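Local structure of DNA polymerase sliding clamp 2 (Thermococcus kodakarensis, 3LX2) at residues A134-G139 and V218-G223; I226-K231 and F242-R247. The protein forms a homotrimeric ring through which DNA passes and probably tethers DNA polymerase and other processing proteins to DNA during replication. All coordinates share one frame; numbering follows the deposited sequence.

Contact 1 (A134-G139 and V218-G223); sequences AVVLAG and VIIRFG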
ATOM      1  N   ALA A 134       7.821  12.832  31.863  1.00 49.04           N
ATOM      2  CA  ALA A 134       8.318  13.521  30.703  1.00 47.05           C
ATOM      3  C   ALA A 134       7.188  13.822  29.774  1.00 46.34           C
ATOM      4  O   ALA A 134       6.133  13.250  29.926  1.00 47.15           O
ATOM      5  CB  ALA A 134       9.361  12.703  30.021  1.00 46.50           C
ATOM      6  N   VAL A 135       7.391  14.750  28.846  1.00 45.53           N
ATOM      7  CA  VAL A 135       6.451  14.959  27.750  1.00 45.43           C
ATOM      8  C   VAL A 135       7.303  14.817  26.513  1.00 46.63           C
ATOM      9  O   VAL A 135       8.344  15.470  26.386  1.00 47.29           O
ATOM     10  CB  VAL A 135       5.785  16.382  27.721  1.00 45.20           C
ATOM     11  CG1 VAL A 135       4.628  16.407  26.720  1.00 43.62           C
ATOM     12  CG2 VAL A 135       5.274  16.798  29.106  1.00 41.91           C
ATOM     13  N   VAL A 136       6.862  13.976  25.590  1.00 46.61           N
ATOM     14  CA  VAL A 136       7.666  13.673  24.441  1.00 47.54           C
ATOM     15  C   VAL A 136       6.725  13.729  23.304  1.00 47.34           C
ATOM     16  O   VAL A 136       5.513  13.688  23.531  1.00 49.37           O
ATOM     17  CB  VAL A 136       8.203  12.233  24.505  1.00 47.57           C
ATOM     18  CG1 VAL A 136       9.019  12.022  25.723  1.00 45.28           C
ATOM     19  CG2 VAL A 136       7.009  11.255  24.499  1.00 50.82           C
ATOM     20  N   LEU A 137       7.263  13.795  22.098  1.00 46.60           N
ATOM     21  CA  LEU A 137       6.468  13.748  20.880  1.00 47.40           C
ATOM     22  C   LEU A 137       6.244  12.306  20.472  1.00 47.67           C
ATOM     23  O   LEU A 137       7.150  11.475  20.602  1.00 48.43           O
ATOM     24  CB  LEU A 137       7.182  14.481  19.750  1.00 48.08           C
ATOM     25  CG  LEU A 137       7.244  16.021  19.646  1.00 50.67           C
ATOM     26  CD1 LEU A 137       7.977  16.374  18.403  1.00 51.44           C
ATOM     27  CD2 LEU A 137       5.816  16.626  19.586  1.00 52.90           C
ATOM     28  N   ALA A 138       5.069  12.006  19.938  1.00 47.02           N
ATOM     29  CA  ALA A 138       4.697  10.617  19.618  1.00 47.18           C
ATOM     30  C   ALA A 138       5.654   9.949  18.651  1.00 47.95           C
ATOM     31  O   ALA A 138       5.965   8.750  18.807  1.00 47.01           O
ATOM     32  CB  ALA A 138       3.260  10.547  19.083  1.00 46.74           C
ATOM     33  N   GLY A 139       6.117  10.743  17.665  1.00 48.30           N
ATOM     34  CA  GLY A 139       7.071  10.313  16.630  1.00 48.83           C
ATOM     35  C   GLY A 139       8.393   9.887  17.229  1.00 49.60           C
ATOM     36  O   GLY A 139       9.015   8.942  16.769  1.00 49.19           O
ATOM     37  N   VAL A 218       2.658  13.235  24.129  1.00 49.18           N
ATOM     38  CA  VAL A 218       2.412  12.092  24.946  1.00 47.75           C
ATOM     39  C   VAL A 218       3.108  12.337  26.252  1.00 48.24           C
ATOM     40  O   VAL A 218       4.277  12.660  26.278  1.00 48.16           O
ATOM     41  CB  VAL A 218       3.072  10.813  24.382  1.00 47.84           C
ATOM     42  CG1 VAL A 218       2.873   9.606  25.372  1.00 43.21           C
ATOM     43  CG2 VAL A 218       2.604  10.517  22.933  1.00 47.46           C
ATOM     44  N   ILE A 219       2.384  12.092  27.332  1.00 48.71           N
ATOM     45  CA  ILE A 219       2.885  12.193  28.686  1.00 49.27           C
ATOM     46  C   ILE A 219       3.338  10.809  29.176  1.00 49.94           C
ATOM     47  O   ILE A 219       2.631   9.833  29.021  1.00 48.05           O
ATOM     48  CB  ILE A 219       1.754  12.756  29.607  1.00 49.11           C
ATOM     49  CG1 ILE A 219       1.425  14.203  29.179  1.00 49.59           C
ATOM     50  CG2 ILE A 219       2.086  12.564  31.116  1.00 46.32           C
ATOM     51  CD1 ILE A 219       0.306  14.910  30.000  1.00 49.04           C
ATOM     52  N   ILE A 220       4.511  10.766  29.799  1.00 51.83           N
ATOM     53  CA  ILE A 220       5.122   9.528  30.280  1.00 54.49           C
ATOM     54  C   ILE A 220       5.425   9.635  31.758  1.00 55.63           C
ATOM     55  O   ILE A 220       5.848  10.680  32.192  1.00 56.06           O
ATOM     56  CB  ILE A 220       6.441   9.288  29.584  1.00 54.52           C
ATOM     57  CG1 ILE A 220       6.227   8.998  28.117  1.00 55.18           C
ATOM     58  CG2 ILE A 220       7.177   8.106  30.215  1.00 57.22           C
ATOM     59  CD1 ILE A 220       7.522   9.155  27.343  1.00 58.97           C
ATOM     60  N   ARG A 221       5.204   8.572  32.530  1.00 57.82           N
ATOM     61  CA  ARG A 221       5.618   8.528  33.956  1.00 60.05           C
ATOM     62  C   ARG A 221       6.107   7.126  34.262  1.00 61.05           C
ATOM     63  O   ARG A 221       5.511   6.167  33.750  1.00 61.69           O
ATOM     64  CB  ARG A 221       4.456   8.889  34.882  1.00 60.17           C
ATOM     65  CG  ARG A 221       3.983  10.345  34.819  1.00 63.35           C
ATOM     66  CD  ARG A 221       2.824  10.615  35.809  1.00 68.69           C
ATOM     67  NE  ARG A 221       2.715  12.037  36.185  1.00 75.36           N
ATOM     68  CZ  ARG A 221       1.761  12.887  35.767  1.00 78.12           C
ATOM     69  NH1 ARG A 221       0.781  12.481  34.939  1.00 77.09           N
ATOM     70  NH2 ARG A 221       1.778  14.155  36.195  1.00 77.17           N
ATOM     71  N   PHE A 222       7.205   6.984  35.028  1.00 62.28           N
ATOM     72  CA  PHE A 222       7.725   5.626  35.405  1.00 63.23           C
ATOM     73  C   PHE A 222       8.590   5.516  36.673  1.00 64.67           C
ATOM     74  O   PHE A 222       8.687   6.468  37.438  1.00 65.17           O
ATOM     75  CB  PHE A 222       8.344   4.872  34.215  1.00 63.02           C
ATOM     76  CG  PHE A 222       9.515   5.550  33.595  1.00 61.41           C
ATOM     77  CD1 PHE A 222       9.333   6.575  32.683  1.00 61.73           C
ATOM     78  CD2 PHE A 222      10.808   5.142  33.896  1.00 61.11           C
ATOM     79  CE1 PHE A 222      10.435   7.218  32.075  1.00 61.80           C
ATOM     80  CE2 PHE A 222      11.917   5.773  33.301  1.00 60.74           C
ATOM     81  CZ  PHE A 222      11.726   6.811  32.392  1.00 61.61           C
ATOM     82  N   GLY A 223       9.178   4.341  36.915  1.00 66.20           N
ATOM     83  CA  GLY A 223      10.114   4.139  38.024  1.00 67.98           C
ATOM     84  C   GLY A 223      10.704   2.748  37.915  1.00 70.32           C
ATOM     85  O   GLY A 223      10.581   2.103  36.850  1.00 70.61           O
TER
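The flat groups that meet between Ala134-Gly139 and Val218-Gly223 are the peptides of Ala134 and Val136, whose edges face those of Ile220 and Val218. Ala134 and Ile220 exchange two hydrogen bonds, Ala134 N to Ile220 O at 2.9 Å and Ile220 N to Ala134 O at 3.0 Å. Val136 and Val218 exchange two more, with Val218 N 3.0 Å from Val136 O; in this second pair the donors lie closer to the line of the C=O bond than in the first. Between these hydrogen-bonded pairs, Val135 and Ile219 form a non-hydrogen-bonded pair, where Val135 CA lies 3.5 Å from Val218 O in a CA-H...O contact.

One face of the sheet carries Val135 and Ile219, both partly exposed; the other carries Ala134, Val136, Val218 and Ile220, all buried. This division illustrates the architecture of the sliding clamp, in which antiparallel sheets form the outside of the ring and helices line its inner surface. On the buried face Leu141 of helix 138-151 packs against both Val136 and Ile220. These two side chains cross at about a right angle. With Ile220 CG1 anti to its carbonyl carbon (chi1 -67°) and the chain extended beyond, CD1 arrives at the fork of the valine, 3.6 Å from Val136 CG1 and equally far from Val136 CG2. The second of those methyls also stands 4.0 Å from Val218 CB, so Val136 CG2 touches both Val218 and Ile220. Where strand 132-137 gives way to the helix, with Leu137 at the N-cap position, Ala138 CB meets Val218 CG2 at 3.9 Å, and Leu212 touches both residues.

Contact 2 (I226-K231 and F242-R247); sequences IPLLLK and FLIAPR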
ATOM      1  N   ILE A 226       7.934  -0.697  38.130  1.00 68.77           N
ATOM      2  CA  ILE A 226       6.585  -0.156  38.419  1.00 66.65           C
ATOM      3  C   ILE A 226       5.810   0.190  37.104  1.00 64.60           C
ATOM      4  O   ILE A 226       6.435   0.493  36.078  1.00 64.78           O
ATOM      5  CB  ILE A 226       6.696   0.984  39.489  1.00 67.00           C
ATOM      6  CG1 ILE A 226       6.497   0.376  40.886  1.00 67.75           C
ATOM      7  CG2 ILE A 226       5.736   2.153  39.260  1.00 65.72           C
ATOM      8  CD1 ILE A 226       7.683  -0.481  41.436  1.00 65.67           C
ATOM      9  N   PRO A 227       4.463   0.066  37.104  1.00 62.20           N
ATOM     10  CA  PRO A 227       3.740   0.255  35.832  1.00 59.86           C
ATOM     11  C   PRO A 227       4.147   1.534  35.091  1.00 57.82           C
ATOM     12  O   PRO A 227       4.429   2.542  35.732  1.00 57.74           O
ATOM     13  CB  PRO A 227       2.288   0.325  36.270  1.00 60.14           C
ATOM     14  CG  PRO A 227       2.221  -0.417  37.576  1.00 60.13           C
ATOM     15  CD  PRO A 227       3.601  -0.511  38.155  1.00 62.06           C
ATOM     16  N   LEU A 228       4.248   1.487  33.764  1.00 55.01           N
ATOM     17  CA  LEU A 228       4.512   2.711  32.975  1.00 52.31           C
ATOM     18  C   LEU A 228       3.194   3.422  32.649  1.00 50.55           C
ATOM     19  O   LEU A 228       2.235   2.766  32.271  1.00 49.32           O
ATOM     20  CB  LEU A 228       5.202   2.355  31.658  1.00 51.93           C
ATOM     21  CG  LEU A 228       5.175   3.368  30.487  1.00 52.64           C
ATOM     22  CD1 LEU A 228       6.184   4.495  30.704  1.00 49.78           C
ATOM     23  CD2 LEU A 228       5.451   2.688  29.126  1.00 50.61           C
ATOM     24  N   LEU A 229       3.164   4.754  32.751  1.00 49.66           N
ATOM     25  CA  LEU A 229       2.009   5.544  32.219  1.00 48.45           C
ATOM     26  C   LEU A 229       2.313   6.186  30.868  1.00 47.57           C
ATOM     27  O   LEU A 229       3.358   6.790  30.686  1.00 47.55           O
ATOM     28  CB  LEU A 229       1.495   6.608  33.192  1.00 47.04           C
ATOM     29  CG  LEU A 229       0.448   7.600  32.598  1.00 49.37           C
ATOM     30  CD1 LEU A 229      -0.951   6.948  32.317  1.00 50.26           C
ATOM     31  CD2 LEU A 229       0.279   8.941  33.393  1.00 42.96           C
ATOM     32  N   LEU A 230       1.413   6.006  29.915  1.00 46.74           N
ATOM     33  CA  LEU A 230       1.421   6.799  28.699  1.00 46.59           C
ATOM     34  C   LEU A 230      -0.003   7.352  28.588  1.00 46.41           C
ATOM     35  O   LEU A 230      -1.003   6.593  28.564  1.00 44.02           O
ATOM     36  CB  LEU A 230       1.720   5.971  27.456  1.00 46.95           C
ATOM     37  CG  LEU A 230       2.962   5.110  27.253  1.00 47.14           C
ATOM     38  CD1 LEU A 230       2.975   4.655  25.831  1.00 42.66           C
ATOM     39  CD2 LEU A 230       4.227   5.892  27.528  1.00 51.05           C
ATOM     40  N   LYS A 231      -0.055   8.676  28.537  1.00 46.73           N
ATOM     41  CA  LYS A 231      -1.290   9.418  28.560  1.00 48.89           C
ATOM     42  C   LYS A 231      -1.339  10.381  27.370  1.00 49.34           C
ATOM     43  O   LYS A 231      -0.356  11.100  27.082  1.00 48.18           O
ATOM     44  CB  LYS A 231      -1.387  10.178  29.875  1.00 49.02           C
ATOM     45  CG  LYS A 231      -2.532  11.215  29.991  1.00 52.28           C
ATOM     46  CD  LYS A 231      -2.547  11.678  31.452  1.00 56.29           C
ATOM     47  CE  LYS A 231      -3.555  12.775  31.689  1.00 58.25           C
ATOM     48  NZ  LYS A 231      -3.909  12.844  33.138  1.00 56.97           N
ATOM     49  N   PHE A 242      -2.917   4.701  29.549  1.00 40.69           N
ATOM     50  CA  PHE A 242      -2.537   3.318  29.654  1.00 40.31           C
ATOM     51  C   PHE A 242      -1.504   3.105  30.784  1.00 40.55           C
ATOM     52  O   PHE A 242      -0.483   3.827  30.904  1.00 38.85           O
ATOM     53  CB  PHE A 242      -1.943   2.836  28.335  1.00 40.03           C
ATOM     54  CG  PHE A 242      -2.916   2.835  27.168  1.00 40.06           C
ATOM     55  CD1 PHE A 242      -3.719   1.737  26.921  1.00 40.54           C
ATOM     56  CD2 PHE A 242      -2.997   3.926  26.294  1.00 40.63           C
ATOM     57  CE1 PHE A 242      -4.604   1.712  25.800  1.00 42.45           C
ATOM     58  CE2 PHE A 242      -3.879   3.904  25.196  1.00 42.29           C
ATOM     59  CZ  PHE A 242      -4.692   2.793  24.958  1.00 37.42           C
ATOM     60  N   LEU A 243      -1.794   2.136  31.643  1.00 40.98           N
ATOM     61  CA  LEU A 243      -0.752   1.632  32.547  1.00 41.41           C
ATOM     62  C   LEU A 243      -0.239   0.318  32.003  1.00 42.02           C
ATOM     63  O   LEU A 243      -1.034  -0.571  31.645  1.00 41.86           O
ATOM     64  CB  LEU A 243      -1.273   1.477  33.965  1.00 41.71           C
ATOM     65  CG  LEU A 243      -1.900   2.699  34.634  1.00 39.33           C
ATOM     66  CD1 LEU A 243      -2.542   2.263  35.939  1.00 42.44           C
ATOM     67  CD2 LEU A 243      -0.961   3.811  34.910  1.00 39.79           C
ATOM     68  N   ILE A 244       1.078   0.215  31.871  1.00 43.08           N
ATOM     69  CA  ILE A 244       1.671  -1.010  31.335  1.00 43.77           C
ATOM     70  C   ILE A 244       2.575  -1.626  32.399  1.00 45.36           C
ATOM     71  O   ILE A 244       3.538  -0.990  32.856  1.00 44.23           O
ATOM     72  CB  ILE A 244       2.531  -0.793  30.090  1.00 43.32           C
ATOM     73  CG1 ILE A 244       1.747  -0.092  28.975  1.00 43.28           C
ATOM     74  CG2 ILE A 244       3.073  -2.182  29.563  1.00 41.48           C
ATOM     75  CD1 ILE A 244       1.913   1.405  28.946  1.00 39.78           C
ATOM     76  N   ALA A 245       2.247  -2.854  32.784  1.00 46.94           N
ATOM     77  CA  ALA A 245       3.009  -3.571  33.805  1.00 49.19           C
ATOM     78  C   ALA A 245       4.458  -3.809  33.361  1.00 50.76           C
ATOM     79  O   ALA A 245       4.715  -4.060  32.174  1.00 50.75           O
ATOM     80  CB  ALA A 245       2.312  -4.898  34.185  1.00 48.37           C
ATOM     81  N   PRO A 246       5.409  -3.685  34.311  1.00 52.45           N
ATOM     82  CA  PRO A 246       6.831  -3.885  34.043  1.00 54.24           C
ATOM     83  C   PRO A 246       7.180  -5.322  33.758  1.00 56.41           C
ATOM     84  O   PRO A 246       6.326  -6.163  33.631  1.00 56.95           O
ATOM     85  CB  PRO A 246       7.506  -3.453  35.337  1.00 54.45           C
ATOM     86  CG  PRO A 246       6.415  -3.425  36.373  1.00 53.85           C
ATOM     87  CD  PRO A 246       5.162  -3.148  35.659  1.00 51.90           C
ATOM     88  N   ARG A 247       8.464  -5.599  33.671  1.00 59.88           N
ATOM     89  CA  ARG A 247       8.954  -6.917  33.303  1.00 61.41           C
ATOM     90  C   ARG A 247      10.116  -7.326  34.171  1.00 62.56           C
ATOM     91  O   ARG A 247      10.475  -6.581  35.093  1.00 62.83           O
ATOM     92  CB  ARG A 247       9.392  -6.896  31.847  1.00 61.31           C
ATOM     93  CG  ARG A 247       8.289  -7.192  30.914  1.00 62.09           C
ATOM     94  CD  ARG A 247       8.877  -7.795  29.693  1.00 64.13           C
ATOM     95  NE  ARG A 247       7.829  -8.114  28.740  1.00 65.70           N
ATOM     96  CZ  ARG A 247       8.040  -8.436  27.470  1.00 66.57           C
ATOM     97  NH1 ARG A 247       9.284  -8.487  26.988  1.00 67.16           N
ATOM     98  NH2 ARG A 247       6.994  -8.692  26.681  1.00 65.84           N
TER
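Strands 228-231 and 242-244 run antiparallel, their axes 4.7 Å apart at closest approach and 157° apart in direction, as the two arms of a beta hairpin. Four backbone hydrogen bonds join Leu228 to Ile244 and Leu230 to Phe242; the shortest runs from Leu228 N to Ile244 O at 2.7 Å. Leu229 and Leu243 form the non-hydrogen-bonded pair between them. CA-H...O contacts supplement the bonding, among them Leu243 CA to Leu228 O at 3.2 Å. Phe242 O likewise takes the N-H of Leu230 and the CA-H of Leu229.

Leu228, Leu230, Phe242 and Ile244 share the buried face, which is covered by helix 202-209 through Leu205 and Ile208. Leu228 and Ile244 lie side by side and point the same way, with Leu228 CD2 3.8 Å from Ile244 CD1. Because Leu228 CG is anti to the backbone N (chi1 161°), its branch runs alongside that of the isoleucine. Ile244 CD1 also reaches Leu230 CG at 4.2 Å, thus bridging two residues of the facing arm. At the Leu230-Phe242 pair, Leu230 O sits at the edge of the Phe242 ring, near its plane.

On the opposite face Leu229 and Leu243 cross obliquely through CD1 and CD2 respectively, and Trp130 packs on both. Trp130 NE1 is also hydrogen-bonded to Pro227 O, which ties the opening of the hairpin to the segment that leads in from the N-terminal half of the subunit. Beyond the last backbone bond the arms stay together through prolines: Pro227 CD faces Pro246 CD at 4.0 Å, while Pro246 CG rests 3.6 Å from Ile226 N.

Overall arrangement
Followed from the N terminus, the chain reaches strand 132-137, within the C-terminal domain, and contact 1 closes a long excursion of 78 residues that hold most of helix 138-151 and all of helix 202-209. A short turn then leads from strand 217-222 into strand 228-234, and contact 2 closes a hairpin, with ten residues, mostly strand, between its segments. The two contacts are in series, neither nested nor crossed. They share one antiparallel sheet: Arg221 O and Leu229 N, 2.9 Å apart, probably form a hydrogen bond between the middle strands. Strand 186-191 continues this sheet beside contact 1, and strand 47-54 of the N-terminal domain beside contact 2, linking both domains of the subunit.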